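Local coordinates for protein transcriptional regulator (AraC-type DNA-binding domain-containing proteins) (Chromobacterium violaceum, PDB 3OIO) that probably acts as a transcription factor that binds specific DNA sequences, this chain being its AraC-type helix-turn-helix domain, at residues 6-9 and 10-13; 23-26 and 27-30; 35-38 and 39-43; 72-75 and 76-79. All blocks are in the same frame, centred on the assembly; numbering follows the deposited sequence. Where two conformers were deposited one is given.

Contact 1 (6-9 and 10-13); sequences QPKL and TEAV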
ATOM      1  N   GLN A   6      11.032 -10.936 -12.465  1.00 41.63           N
ATOM      2  CA  GLN A   6      10.612 -11.846 -11.386  1.00 37.55           C
ATOM      3  C   GLN A   6       9.135 -11.960 -11.406  1.00 33.89           C
ATOM      4  O   GLN A   6       8.449 -11.274 -10.612  1.00 32.06           O
ATOM      5  CB  GLN A   6      11.018 -11.316 -10.031  1.00 37.99           C
ATOM      6  CG  GLN A   6      12.449 -11.467  -9.812  1.00 41.49           C
ATOM      7  CD  GLN A   6      12.891 -12.890 -10.066  1.00 44.59           C
ATOM      8  OE1 GLN A   6      12.272 -13.858  -9.580  1.00 47.65           O
ATOM      9  NE2 GLN A   6      13.975 -13.034 -10.821  1.00 46.60           N
ATOM     10  N   PRO A   7       8.626 -12.812 -12.303  1.00 31.53           N
ATOM     11  CA  PRO A   7       7.195 -12.885 -12.478  1.00 29.10           C
ATOM     12  C   PRO A   7       6.440 -13.228 -11.214  1.00 25.62           C
ATOM     13  O   PRO A   7       5.317 -12.788 -11.068  1.00 24.39           O
ATOM     14  CB  PRO A   7       7.020 -13.992 -13.540  1.00 30.17           C
ATOM     15  CG  PRO A   7       8.312 -14.797 -13.464  1.00 31.94           C
ATOM     16  CD  PRO A   7       9.316 -13.690 -13.272  1.00 31.95           C
ATOM     17  N   LYS A   8       7.020 -14.020 -10.309  0.50 24.34           N
ATOM     18  CA  LYS A   8       6.273 -14.331  -9.109  0.50 22.44           C
ATOM     19  C   LYS A   8       6.064 -13.107  -8.241  0.50 21.41           C
ATOM     20  O   LYS A   8       5.005 -12.939  -7.629  0.50 20.73           O
ATOM     21  CB  LYS A   8       6.945 -15.408  -8.268  0.50 22.54           C
ATOM     22  CG  LYS A   8       5.923 -16.345  -7.766  0.50 21.97           C
ATOM     23  CD  LYS A   8       5.789 -17.449  -8.812  0.50 23.92           C
ATOM     24  CE  LYS A   8       4.475 -18.177  -8.682  0.50 24.53           C
ATOM     25  NZ  LYS A   8       3.433 -17.657  -9.612  0.50 25.99           N
ATOM     26  N   LEU A   9       7.078 -12.253  -8.184  1.00 20.84           N
ATOM     27  CA  LEU A   9       6.972 -11.038  -7.394  1.00 20.22           C
ATOM     28  C   LEU A   9       5.972 -10.070  -8.046  1.00 19.37           C
ATOM     29  O   LEU A   9       5.110  -9.501  -7.369  1.00 18.96           O
ATOM     30  CB  LEU A   9       8.336 -10.379  -7.254  1.00 21.29           C
ATOM     31  CG  LEU A   9       8.348  -9.097  -6.431  1.00 22.65           C
ATOM     32  CD1 LEU A   9       7.766  -9.258  -5.033  1.00 22.87           C
ATOM     33  CD2 LEU A   9       9.767  -8.604  -6.354  1.00 28.78           C
ATOM     34  N   THR A  10       6.073  -9.854  -9.355  1.00 19.47           N
ATOM     35  CA  THR A  10       5.096  -8.979 -10.023  1.00 19.32           C
ATOM     36  C   THR A  10       3.668  -9.539  -9.931  1.00 18.90           C
ATOM     37  O   THR A  10       2.711  -8.772  -9.795  1.00 18.49           O
ATOM     38  CB  THR A  10       5.489  -8.662 -11.480  1.00 21.12           C
ATOM     39  OG1 THR A  10       5.469  -9.869 -12.203  1.00 23.42           O
ATOM     40  CG2 THR A  10       6.898  -8.132 -11.559  1.00 20.94           C
ATOM     41  N   GLU A  11       3.519 -10.875  -9.923  1.00 17.69           N
ATOM     42  CA  GLU A  11       2.194 -11.469  -9.755  1.00 17.60           C
ATOM     43  C   GLU A  11       1.636 -11.130  -8.371  1.00 16.89           C
ATOM     44  O   GLU A  11       0.478 -10.729  -8.224  1.00 17.27           O
ATOM     45  CB  GLU A  11       2.262 -12.985  -9.931  1.00 18.62           C
ATOM     46  CG  GLU A  11       0.914 -13.647  -9.880  1.00 20.20           C
ATOM     47  CD  GLU A  11       0.980 -15.165 -10.048  1.00 23.09           C
ATOM     48  OE1 GLU A  11       1.999 -15.719 -10.517  1.00 24.00           O
ATOM     49  OE2 GLU A  11      -0.015 -15.816  -9.692  1.00 26.84           O
ATOM     50  N   ALA A  12       2.482 -11.300  -7.358  1.00 15.76           N
ATOM     51  CA  ALA A  12       2.076 -10.985  -5.977  1.00 15.06           C
ATOM     52  C   ALA A  12       1.680  -9.510  -5.872  1.00 15.42           C
ATOM     53  O   ALA A  12       0.661  -9.171  -5.255  1.00 15.19           O
ATOM     54  CB  ALA A  12       3.200 -11.316  -4.992  1.00 14.64           C
ATOM     55  N   VAL A  13       2.468  -8.620  -6.467  1.00 14.87           N
ATOM     56  CA  VAL A  13       2.128  -7.210  -6.372  1.00 15.25           C
ATOM     57  C   VAL A  13       0.802  -6.912  -7.088  1.00 15.90           C
ATOM     58  O   VAL A  13      -0.019  -6.152  -6.575  1.00 15.58           O
ATOM     59  CB  VAL A  13       3.268  -6.328  -6.950  1.00 15.52           C
ATOM     60  CG1 VAL A  13       2.787  -4.868  -7.172  1.00 16.65           C
ATOM     61  CG2 VAL A  13       4.490  -6.404  -5.980  1.00 17.74           C
TER
HETATM   62  O   HOH W   1       3.845 -15.328 -12.444  1.00 29.04           O

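Contact 2 (23-26 and 27-30); sequences PLST and DDIA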
ATOM      1  N   PRO A  23      -7.167  -5.997   2.604  1.00 17.92           N
ATOM      2  CA  PRO A  23      -5.949  -6.603   2.044  1.00 17.42           C
ATOM      3  C   PRO A  23      -5.783  -8.065   2.417  1.00 17.32           C
ATOM      4  O   PRO A  23      -6.270  -8.505   3.456  1.00 18.89           O
ATOM      5  CB  PRO A  23      -4.803  -5.717   2.589  1.00 17.24           C
ATOM      6  CG  PRO A  23      -5.381  -5.086   3.868  1.00 17.48           C
ATOM      7  CD  PRO A  23      -6.883  -4.925   3.594  1.00 17.18           C
ATOM      8  N   LEU A  24      -5.164  -8.826   1.524  1.00 17.17           N
ATOM      9  CA  LEU A  24      -4.903 -10.238   1.794  1.00 17.82           C
ATOM     10  C   LEU A  24      -3.791 -10.403   2.834  1.00 17.57           C
ATOM     11  O   LEU A  24      -2.852  -9.614   2.875  1.00 17.46           O
ATOM     12  CB  LEU A  24      -4.488 -10.920   0.510  1.00 18.91           C
ATOM     13  CG  LEU A  24      -5.503 -10.854  -0.639  1.00 22.27           C
ATOM     14  CD1 LEU A  24      -4.937 -11.583  -1.854  1.00 26.67           C
ATOM     15  CD2 LEU A  24      -6.798 -11.457  -0.227  1.00 26.96           C
ATOM     16  N   SER A  25      -3.867 -11.450   3.670  1.00 16.47           N
ATOM     17  CA  SER A  25      -2.725 -11.769   4.487  1.00 16.60           C
ATOM     18  C   SER A  25      -1.543 -12.165   3.586  1.00 16.73           C
ATOM     19  O   SER A  25      -1.739 -12.612   2.442  1.00 16.73           O
ATOM     20  CB  SER A  25      -3.066 -12.917   5.453  1.00 16.70           C
ATOM     21  OG  SER A  25      -3.191 -14.117   4.710  1.00 17.72           O
ATOM     22  N   THR A  26      -0.320 -12.056   4.111  1.00 17.06           N
ATOM     23  CA  THR A  26       0.876 -12.524   3.353  1.00 18.58           C
ATOM     24  C   THR A  26       0.749 -14.005   2.971  1.00 17.50           C
ATOM     25  O   THR A  26       1.082 -14.403   1.849  1.00 16.80           O
ATOM     26  CB  THR A  26       2.135 -12.395   4.268  1.00 18.99           C
ATOM     27  OG1 THR A  26       2.349 -11.028   4.514  1.00 21.24           O
ATOM     28  CG2 THR A  26       3.378 -12.948   3.553  1.00 21.67           C
ATOM     29  N   ASP A  27       0.242 -14.815   3.910  1.00 17.51           N
ATOM     30  CA  ASP A  27       0.026 -16.223   3.619  1.00 18.56           C
ATOM     31  C   ASP A  27      -0.911 -16.422   2.451  1.00 17.18           C
ATOM     32  O   ASP A  27      -0.667 -17.299   1.622  1.00 16.93           O
ATOM     33  CB  ASP A  27      -0.537 -16.944   4.840  1.00 19.42           C
ATOM     34  CG  ASP A  27       0.285 -16.646   6.113  1.00 26.48           C
ATOM     35  OD1 ASP A  27       0.415 -15.464   6.497  1.00 36.59           O
ATOM     36  OD2 ASP A  27       0.817 -17.560   6.723  1.00 33.01           O
ATOM     37  N   ASP A  28      -2.003 -15.658   2.419  1.00 16.73           N
ATOM     38  CA  ASP A  28      -2.945 -15.767   1.310  1.00 16.53           C
ATOM     39  C   ASP A  28      -2.353 -15.320  -0.015  1.00 15.55           C
ATOM     40  O   ASP A  28      -2.631 -15.951  -1.057  1.00 15.55           O
ATOM     41  CB  ASP A  28      -4.252 -15.023   1.597  1.00 17.53           C
ATOM     42  CG  ASP A  28      -5.209 -15.862   2.439  1.00 21.79           C
ATOM     43  OD1 ASP A  28      -4.920 -17.060   2.720  1.00 26.81           O
ATOM     44  OD2 ASP A  28      -6.278 -15.352   2.813  1.00 24.27           O
ATOM     45  N   ILE A  29      -1.521 -14.277  -0.004  0.50 14.77           N
ATOM     46  CA  ILE A  29      -0.843 -13.886  -1.252  0.50 14.88           C
ATOM     47  C   ILE A  29       0.010 -15.055  -1.740  0.50 14.32           C
ATOM     48  O   ILE A  29      -0.040 -15.433  -2.923  0.50 14.49           O
ATOM     49  CB  ILE A  29       0.074 -12.677  -1.059  0.50 14.62           C
ATOM     50  CG1 ILE A  29      -0.713 -11.464  -0.554  0.50 16.61           C
ATOM     51  CG2 ILE A  29       0.806 -12.318  -2.382  0.50 14.61           C
ATOM     52  CD1 ILE A  29       0.185 -10.425   0.035  0.50 17.30           C
ATOM     53  N   ALA A  30       0.787 -15.636  -0.827  1.00 14.23           N
ATOM     54  CA  ALA A  30       1.642 -16.768  -1.190  1.00 14.81           C
ATOM     55  C   ALA A  30       0.832 -17.961  -1.714  1.00 15.54           C
ATOM     56  O   ALA A  30       1.224 -18.557  -2.737  1.00 15.50           O
ATOM     57  CB  ALA A  30       2.518 -17.206  -0.001  1.00 15.08           C
TER
HETATM   58  O   HOH W   2      -6.303 -12.909   3.744  1.00 26.85           O

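Contact 3 (35-38 and 39-43); sequences VSRR and QLERL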
ATOM      1  N   VAL A  35       3.632 -19.952  -4.106  1.00 15.55           N
ATOM      2  CA  VAL A  35       4.953 -20.115  -3.488  1.00 15.52           C
ATOM      3  C   VAL A  35       4.765 -20.256  -1.989  1.00 14.66           C
ATOM      4  O   VAL A  35       3.681 -19.931  -1.479  1.00 15.33           O
ATOM      5  CB  VAL A  35       5.912 -18.917  -3.806  1.00 14.79           C
ATOM      6  CG1 VAL A  35       6.165 -18.815  -5.319  1.00 16.62           C
ATOM      7  CG2 VAL A  35       5.371 -17.556  -3.238  1.00 16.51           C
ATOM      8  N   SER A  36       5.787 -20.732  -1.267  1.00 13.99           N
ATOM      9  CA  SER A  36       5.671 -20.740   0.195  1.00 14.53           C
ATOM     10  C   SER A  36       5.741 -19.340   0.764  1.00 14.51           C
ATOM     11  O   SER A  36       6.199 -18.403   0.092  1.00 14.72           O
ATOM     12  CB  SER A  36       6.796 -21.572   0.827  1.00 14.76           C
ATOM     13  OG  SER A  36       8.030 -20.858   0.662  1.00 16.26           O
ATOM     14  N   ARG A  37       5.302 -19.195   2.011  1.00 14.89           N
ATOM     15  CA  ARG A  37       5.426 -17.905   2.657  1.00 15.47           C
ATOM     16  C   ARG A  37       6.903 -17.430   2.675  1.00 15.53           C
ATOM     17  O   ARG A  37       7.210 -16.264   2.382  1.00 16.20           O
ATOM     18  CB  ARG A  37       4.797 -17.938   4.065  1.00 15.31           C
ATOM     19  CG  ARG A  37       4.990 -16.605   4.727  1.00 20.38           C
ATOM     20  CD  ARG A  37       4.224 -16.521   6.014  1.00 24.23           C
ATOM     21  NE  ARG A  37       4.890 -15.617   6.915  1.00 28.48           N
ATOM     22  CZ  ARG A  37       4.460 -15.372   8.141  1.00 30.46           C
ATOM     23  NH1 ARG A  37       3.316 -15.882   8.546  1.00 30.08           N
ATOM     24  NH2 ARG A  37       5.129 -14.545   8.920  1.00 37.69           N
ATOM     25  N   ARG A  38       7.812 -18.332   3.048  1.00 15.69           N
ATOM     26  CA  ARG A  38       9.227 -18.010   3.085  1.00 17.34           C
ATOM     27  C   ARG A  38       9.723 -17.528   1.722  1.00 17.48           C
ATOM     28  O   ARG A  38      10.486 -16.562   1.628  1.00 17.77           O
ATOM     29  CB  ARG A  38      10.012 -19.224   3.563  1.00 18.08           C
ATOM     30  CG  ARG A  38      11.492 -18.992   3.654  1.00 23.20           C
ATOM     31  CD  ARG A  38      12.020 -20.232   4.314  1.00 29.81           C
ATOM     32  NE  ARG A  38      13.444 -20.321   4.404  1.00 39.03           N
ATOM     33  CZ  ARG A  38      14.059 -21.429   4.817  1.00 44.03           C
ATOM     34  NH1 ARG A  38      13.343 -22.527   5.152  1.00 44.84           N
ATOM     35  NH2 ARG A  38      15.385 -21.448   4.894  1.00 47.44           N
ATOM     36  N   GLN A  39       9.301 -18.215   0.670  1.00 16.37           N
ATOM     37  CA  GLN A  39       9.718 -17.819  -0.675  1.00 16.48           C
ATOM     38  C   GLN A  39       9.170 -16.458  -1.061  1.00 15.33           C
ATOM     39  O   GLN A  39       9.865 -15.683  -1.702  1.00 16.79           O
ATOM     40  CB  GLN A  39       9.283 -18.859  -1.682  1.00 16.44           C
ATOM     41  CG  GLN A  39      10.133 -20.104  -1.522  1.00 18.78           C
ATOM     42  CD  GLN A  39       9.616 -21.314  -2.225  1.00 22.29           C
ATOM     43  OE1 GLN A  39       8.410 -21.421  -2.626  1.00 21.15           O
ATOM     44  NE2 GLN A  39      10.534 -22.285  -2.385  1.00 22.64           N
ATOM     45  N   LEU A  40       7.938 -16.148  -0.649  1.00 14.32           N
ATOM     46  CA  LEU A  40       7.367 -14.857  -0.978  1.00 13.50           C
ATOM     47  C   LEU A  40       8.177 -13.778  -0.249  1.00 15.26           C
ATOM     48  O   LEU A  40       8.522 -12.728  -0.820  1.00 14.99           O
ATOM     49  CB  LEU A  40       5.890 -14.786  -0.536  1.00 14.19           C
ATOM     50  CG  LEU A  40       5.179 -13.478  -0.952  1.00 13.99           C
ATOM     51  CD1 LEU A  40       5.003 -13.377  -2.483  1.00 17.68           C
ATOM     52  CD2 LEU A  40       3.836 -13.362  -0.212  1.00 16.38           C
ATOM     53  N   GLU A  41       8.493 -14.050   1.015  1.00 16.15           N
ATOM     54  CA  GLU A  41       9.291 -13.098   1.798  1.00 19.24           C
ATOM     55  C   GLU A  41      10.654 -12.887   1.154  1.00 20.70           C
ATOM     56  O   GLU A  41      11.148 -11.738   1.074  1.00 21.96           O
ATOM     57  CB  GLU A  41       9.434 -13.611   3.237  1.00 18.72           C
ATOM     58  CG  GLU A  41       8.156 -13.423   3.995  1.00 22.18           C
ATOM     59  CD  GLU A  41       8.094 -14.161   5.288  1.00 27.77           C
ATOM     60  OE1 GLU A  41       8.978 -14.994   5.546  1.00 30.79           O
ATOM     61  OE2 GLU A  41       7.130 -13.929   6.038  1.00 30.68           O
ATOM     62  N   ARG A  42      11.272 -13.969   0.686  0.50 21.62           N
ATOM     63  CA  ARG A  42      12.568 -13.852   0.030  0.50 23.51           C
ATOM     64  C   ARG A  42      12.496 -12.990  -1.237  0.50 23.52           C
ATOM     65  O   ARG A  42      13.404 -12.181  -1.498  0.50 24.42           O
ATOM     66  CB  ARG A  42      13.188 -15.229  -0.249  0.50 24.64           C
ATOM     67  CG  ARG A  42      14.403 -15.165  -1.160  0.50 29.63           C
ATOM     68  CD  ARG A  42      15.276 -13.958  -0.866  0.50 37.75           C
ATOM     69  NE  ARG A  42      16.271 -14.223   0.171  0.50 43.86           N
ATOM     70  CZ  ARG A  42      17.341 -14.991  -0.006  0.50 47.77           C
ATOM     71  NH1 ARG A  42      17.551 -15.576  -1.180  0.50 49.55           N
ATOM     72  NH2 ARG A  42      18.196 -15.183   0.990  0.50 49.17           N
ATOM     73  N   LEU A  43      11.416 -13.133  -2.005  1.00 22.47           N
ATOM     74  CA  LEU A  43      11.238 -12.327  -3.219  1.00 23.02           C
ATOM     75  C   LEU A  43      11.163 -10.847  -2.862  1.00 23.20           C
ATOM     76  O   LEU A  43      11.806  -9.998  -3.514  1.00 23.24           O
ATOM     77  CB  LEU A  43       9.981 -12.752  -4.007  1.00 22.64           C
ATOM     78  CG  LEU A  43      10.072 -14.065  -4.779  1.00 23.69           C
ATOM     79  CD1 LEU A  43       8.675 -14.553  -5.111  1.00 24.49           C
ATOM     80  CD2 LEU A  43      10.914 -13.884  -6.039  1.00 26.37           C
TER

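Contact 4 (72-75 and 76-79); sequences SKSI and VQIG. With SO4 (sulfate ion), chain C.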
ATOM      1  N   SER A  72     -13.537  14.324  -2.094  1.00 40.23           N
ATOM      2  CA  SER A  72     -13.782  15.183  -0.935  1.00 40.80           C
ATOM      3  C   SER A  72     -14.067  14.305   0.280  1.00 41.08           C
ATOM      4  O   SER A  72     -14.682  14.770   1.253  1.00 41.59           O
ATOM      5  CB  SER A  72     -14.964  16.114  -1.212  1.00 40.98           C
ATOM      6  OG  SER A  72     -16.142  15.349  -1.402  1.00 41.68           O
ATOM      7  N   LYS A  73     -13.622  13.039   0.222  1.00 41.20           N
ATOM      8  CA  LYS A  73     -13.918  12.097   1.282  1.00 40.60           C
ATOM      9  C   LYS A  73     -13.138  12.612   2.459  1.00 39.01           C
ATOM     10  O   LYS A  73     -12.041  13.146   2.276  1.00 39.28           O
ATOM     11  CB  LYS A  73     -13.488  10.704   0.877  1.00 41.38           C
ATOM     12  CG  LYS A  73     -14.232  10.180  -0.340  1.00 44.50           C
ATOM     13  CD  LYS A  73     -13.602   8.888  -0.799  1.00 47.81           C
ATOM     14  CE  LYS A  73     -14.454   8.171  -1.841  1.00 51.39           C
ATOM     15  NZ  LYS A  73     -13.718   6.965  -2.352  1.00 54.92           N
ATOM     16  N   SER A  74     -13.707  12.520   3.649  1.00 38.63           N
ATOM     17  CA  SER A  74     -12.979  12.934   4.842  1.00 37.31           C
ATOM     18  C   SER A  74     -11.664  12.135   4.965  1.00 35.84           C
ATOM     19  O   SER A  74     -11.491  11.070   4.337  1.00 35.43           O
ATOM     20  CB  SER A  74     -13.844  12.757   6.095  1.00 38.07           C
ATOM     21  OG  SER A  74     -14.069  11.380   6.382  1.00 37.65           O
ATOM     22  N   ILE A  75     -10.742  12.650   5.774  1.00 34.45           N
ATOM     23  CA  ILE A  75      -9.517  11.926   6.082  1.00 33.44           C
ATOM     24  C   ILE A  75      -9.897  10.546   6.636  1.00 32.91           C
ATOM     25  O   ILE A  75      -9.323   9.524   6.232  1.00 31.38           O
ATOM     26  CB  ILE A  75      -8.597  12.731   7.059  1.00 33.35           C
ATOM     27  CG1 ILE A  75      -8.226  14.102   6.470  1.00 35.22           C
ATOM     28  CG2 ILE A  75      -7.353  11.970   7.431  1.00 33.45           C
ATOM     29  CD1 ILE A  75      -7.801  14.073   5.029  1.00 36.12           C
ATOM     30  N   VAL A  76     -10.916  10.506   7.494  1.00 33.99           N
ATOM     31  CA  VAL A  76     -11.356   9.257   8.119  1.00 34.90           C
ATOM     32  C   VAL A  76     -11.874   8.240   7.102  1.00 33.50           C
ATOM     33  O   VAL A  76     -11.505   7.067   7.152  1.00 32.65           O
ATOM     34  CB  VAL A  76     -12.372   9.498   9.299  1.00 36.56           C
ATOM     35  CG1 VAL A  76     -12.906   8.155   9.883  1.00 39.38           C
ATOM     36  CG2 VAL A  76     -11.681  10.324  10.402  1.00 39.49           C
ATOM     37  N   GLN A  77     -12.705   8.711   6.179  0.50 32.86           N
ATOM     38  CA  GLN A  77     -13.254   7.895   5.098  0.50 32.53           C
ATOM     39  C   GLN A  77     -12.140   7.250   4.278  0.50 30.38           C
ATOM     40  O   GLN A  77     -12.184   6.061   3.973  0.50 30.37           O
ATOM     41  CB  GLN A  77     -14.112   8.779   4.191  0.50 34.00           C
ATOM     42  CG  GLN A  77     -15.011   8.040   3.205  0.50 37.95           C
ATOM     43  CD  GLN A  77     -16.135   8.926   2.675  0.50 42.08           C
ATOM     44  OE1 GLN A  77     -16.276  10.089   3.069  0.50 43.69           O
ATOM     45  NE2 GLN A  77     -16.933   8.381   1.772  0.50 43.50           N
ATOM     46  N   ILE A  78     -11.141   8.052   3.922  1.00 28.00           N
ATOM     47  CA  ILE A  78     -10.062   7.596   3.056  1.00 24.16           C
ATOM     48  C   ILE A  78      -9.243   6.562   3.821  1.00 22.68           C
ATOM     49  O   ILE A  78      -8.873   5.500   3.270  1.00 21.54           O
ATOM     50  CB  ILE A  78      -9.180   8.763   2.567  1.00 23.29           C
ATOM     51  CG1 ILE A  78      -9.948   9.537   1.493  1.00 23.75           C
ATOM     52  CG2 ILE A  78      -7.831   8.241   1.988  1.00 21.25           C
ATOM     53  CD1 ILE A  78      -9.393  10.945   1.222  1.00 24.30           C
ATOM     54  N   GLY A  79      -8.975   6.849   5.095  1.00 21.74           N
ATOM     55  CA  GLY A  79      -8.233   5.867   5.925  1.00 20.81           C
ATOM     56  C   GLY A  79      -8.976   4.539   5.944  1.00 21.62           C
ATOM     57  O   GLY A  79      -8.366   3.485   5.763  1.00 21.02           O
TER
HETATM   58  S   SO4 C 402     -11.568  16.293   7.247  1.00 44.52           S
HETATM   59  O1  SO4 C 402     -10.947  15.585   8.402  1.00 44.10           O
HETATM   60  O2  SO4 C 402     -11.320  15.556   5.984  1.00 42.05           O
HETATM   61  O3  SO4 C 402     -13.041  16.332   7.352  1.00 46.05           O
HETATM   62  O4  SO4 C 402     -10.988  17.645   7.219  1.00 44.86           O

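Contact 1 (6-9 and 10-13)
Pro7 O draws several groups at the start of helix 7-17. Glu11 N gives it a hydrogen bond of 2.9 Å, bent to 150° at the hydrogen and tilted out of the carbonyl plane. A water bonds weakly to the same Pro7 O from 3.2 Å, and Thr10 OG1 stands 3.1 Å from it. Thr10 reaches that position because its chi1 of 64° sets OG1 between its own backbone N and carbonyl carbon, folded back over the preceding turn. The water also donates to Glu11 OE1 at 2.7 Å and so ties the carboxylate to the backbone one turn earlier. In the Lys8 conformer described, one of two, NZ meets the same Glu11 OE1 in a salt bridge of 2.6 Å. There the lysine chain bends at chi2 and chi4 to run beside the extended glutamate, both pointing the same way. Just before the helix, Gln6 is the N-cap residue, and its O takes Thr10 N in a nearly straight bond of 3.0 Å while its side chain turns away from the helix. On the buried side Leu9 CD1 lies a loose 4.4 Å from Val13 CG2, and Leu9 itself packs on Phe44 and Tyr47 of helix 37-47. The arrangement is that of a first alpha-helical turn: successive i to i+4 backbone bonds with an i to i+3 acid-base pair beside them, its side chains also touching Val33, Val35 and Leu43.

Contact 2 (23-26 and 27-30)
Leu24 and Ile29 make the tight, inward half of this contact, and Ser25 with Asp28 the wet, outward half. On the packed side Ile29 CG1 comes within 4.0 Å of Leu24 CB and sits 3.4 Å from Ser25 O. Its chi1 of -59° leaves CG1 anti to the carbonyl carbon, swung back toward the residues that precede the helix; two conformers of Ile29 were modelled, and the description holds for one. The same Ser25 O receives Ile29 N at 3.0 Å, almost in line with the C=O bond, so backbone and side chain of Ile29 both close on one carbonyl group. Tyr56 of helix 52-70, Ala12 and Met16 of helix 7-17 and Leu40 of helix 37-47 pack round Ile29.

Across the turn the packing gives way to water. Ser25 OG accepts Asp28 N at 3.0 Å with an angle of 158°, capping an amide at the open end of the helix. The Asp28 carboxylate does not reach back to Ser25 N by itself: a water accepts from Ser25 N at 2.8 Å and donates to Asp28 OD2 at 2.6 Å, spanning the gap. With Asp27 alongside, two acidic side chains sit in the first turn, where the partial positive charge of the helix end would be expected to suit them. A serine N-cap with Leu24 and Ile29 meeting across it as a hydrophobic staple is a classic helix start, here opening helix 26-33, the helix that precedes helix 37-47 in a helix-turn-helix.

Contact 3 (35-38 and 39-43)
Gln39 folds back over Ser36 and touches it from CB to OE1. Its CB lies 3.3 Å from Ser36 OG, and CG comes closer still, 3.1 Å from the same oxygen. With chi1 at -72°, CG stands beside the glutamine's own backbone N, and the chain then runs extended toward the residues before the helix. CD passes 3.3 Å from Ser36 OG, and at the tip OE1 takes Ser36 N in a bond of 3.0 Å that is straight at the hydrogen (170°), though the donor is tilted from the amide's carbonyl plane. OE1 also rests on Val35 CB. In return Ser36 OG accepts Gln39 N at 2.9 Å. These reciprocal side-chain-to-backbone bonds make a capping box, satisfying one amide before the helix and one in its first turn.

Farther round, Arg37 reaches out extended to its NE, which gives a 2.9 Å salt-bridge bond to Glu41 OE2. The acceptor lies close to the guanidinium plane, at its edge, whereas NE approaches from above the carboxylate plane; the two flat groups stand 82° apart.

On the inner side Val35 CG2 meets Leu40 CB at 3.9 Å, a hydrophobic staple across the cap. Helix 37-47 follows helix 26-33 as second helix of the first helix-turn-helix, probably the recognition helix, as in AraC relatives. Leu40 continues inward against Thr26, Ile29 and Ala30 of helix 26-33 and Ala12 of helix 7-17, so helix 37-47 lies against both earlier helices, with Arg38 and Arg42 exposed.

Contact 4 (72-75 and 76-79)
Ser74 OG accepts Gln77 N at 3.0 Å, with an angle of 162° at the hydrogen, and so caps the start of helix 75-81, which probably begins the second helix-turn-helix unit. A chi1 of 69° holds the hydroxyl between the serine's own N and carbonyl carbon, over the first helical turn. One residue on, Ile75 N points to a sulfate, probably from the crystallisation liquor, and gives its O2 a hydrogen bond of 3.0 Å. Ile75 CG1 lies 3.5 Å from that same O2, and Arg103 NH2 holds the ion from elsewhere in the chain. An anion bound at an amide of a helix N terminus would gain from the partial positive charge there.

Next comes the packing beside the cap. In the Gln77 conformer described, one of two, the Gln77 side chain crosses that of Lys73 at about a right angle, with CD 3.7 Å from Lys73 CB. From the inner side Ile78 CG1 approaches Lys73 CB to 3.8 Å. Ile78 CD1 sits 3.6 Å from Lys73 O, which accepts a hydrogen bond from Arg106 NH1. Backbone bonds then carry the helix on, with Gly79 N reaching Ile75 O at 2.9 Å.

Outermost are the surrounding helices. Ile75 packs on Leu68 of helix 52-70, Phe90 of helix 87-98 and Pro102 at helix 102-107; Ile78 meets Ala64, Leu67 and Leu68, shares Phe90 with Ile75, and touches Arg106. Helix 75-81 is thereby wedged among helices 52-70, 87-98 and 102-107.

Overall arrangement
From the N terminus the four contacts follow in series, with none nested or crossing, and each closes only a turn at the start of a helix. Contact 1 opens helix 7-17, contact 2 helix 26-33 and contact 3 helix 37-47. These three cluster: Ala12 packs on Ile29 and Leu40, Lys8 on Val35 and Leu43, and Asp27 pairs weakly with Arg37, tying three helices into one bundle. Contact 4 opens helix 75-81 at the far end of the long helix 52-70, its centre about 34 Å from that of contact 3. The layout is consistent with the two helix-turn-helix units of AraC-type domains, joined by a linking helix.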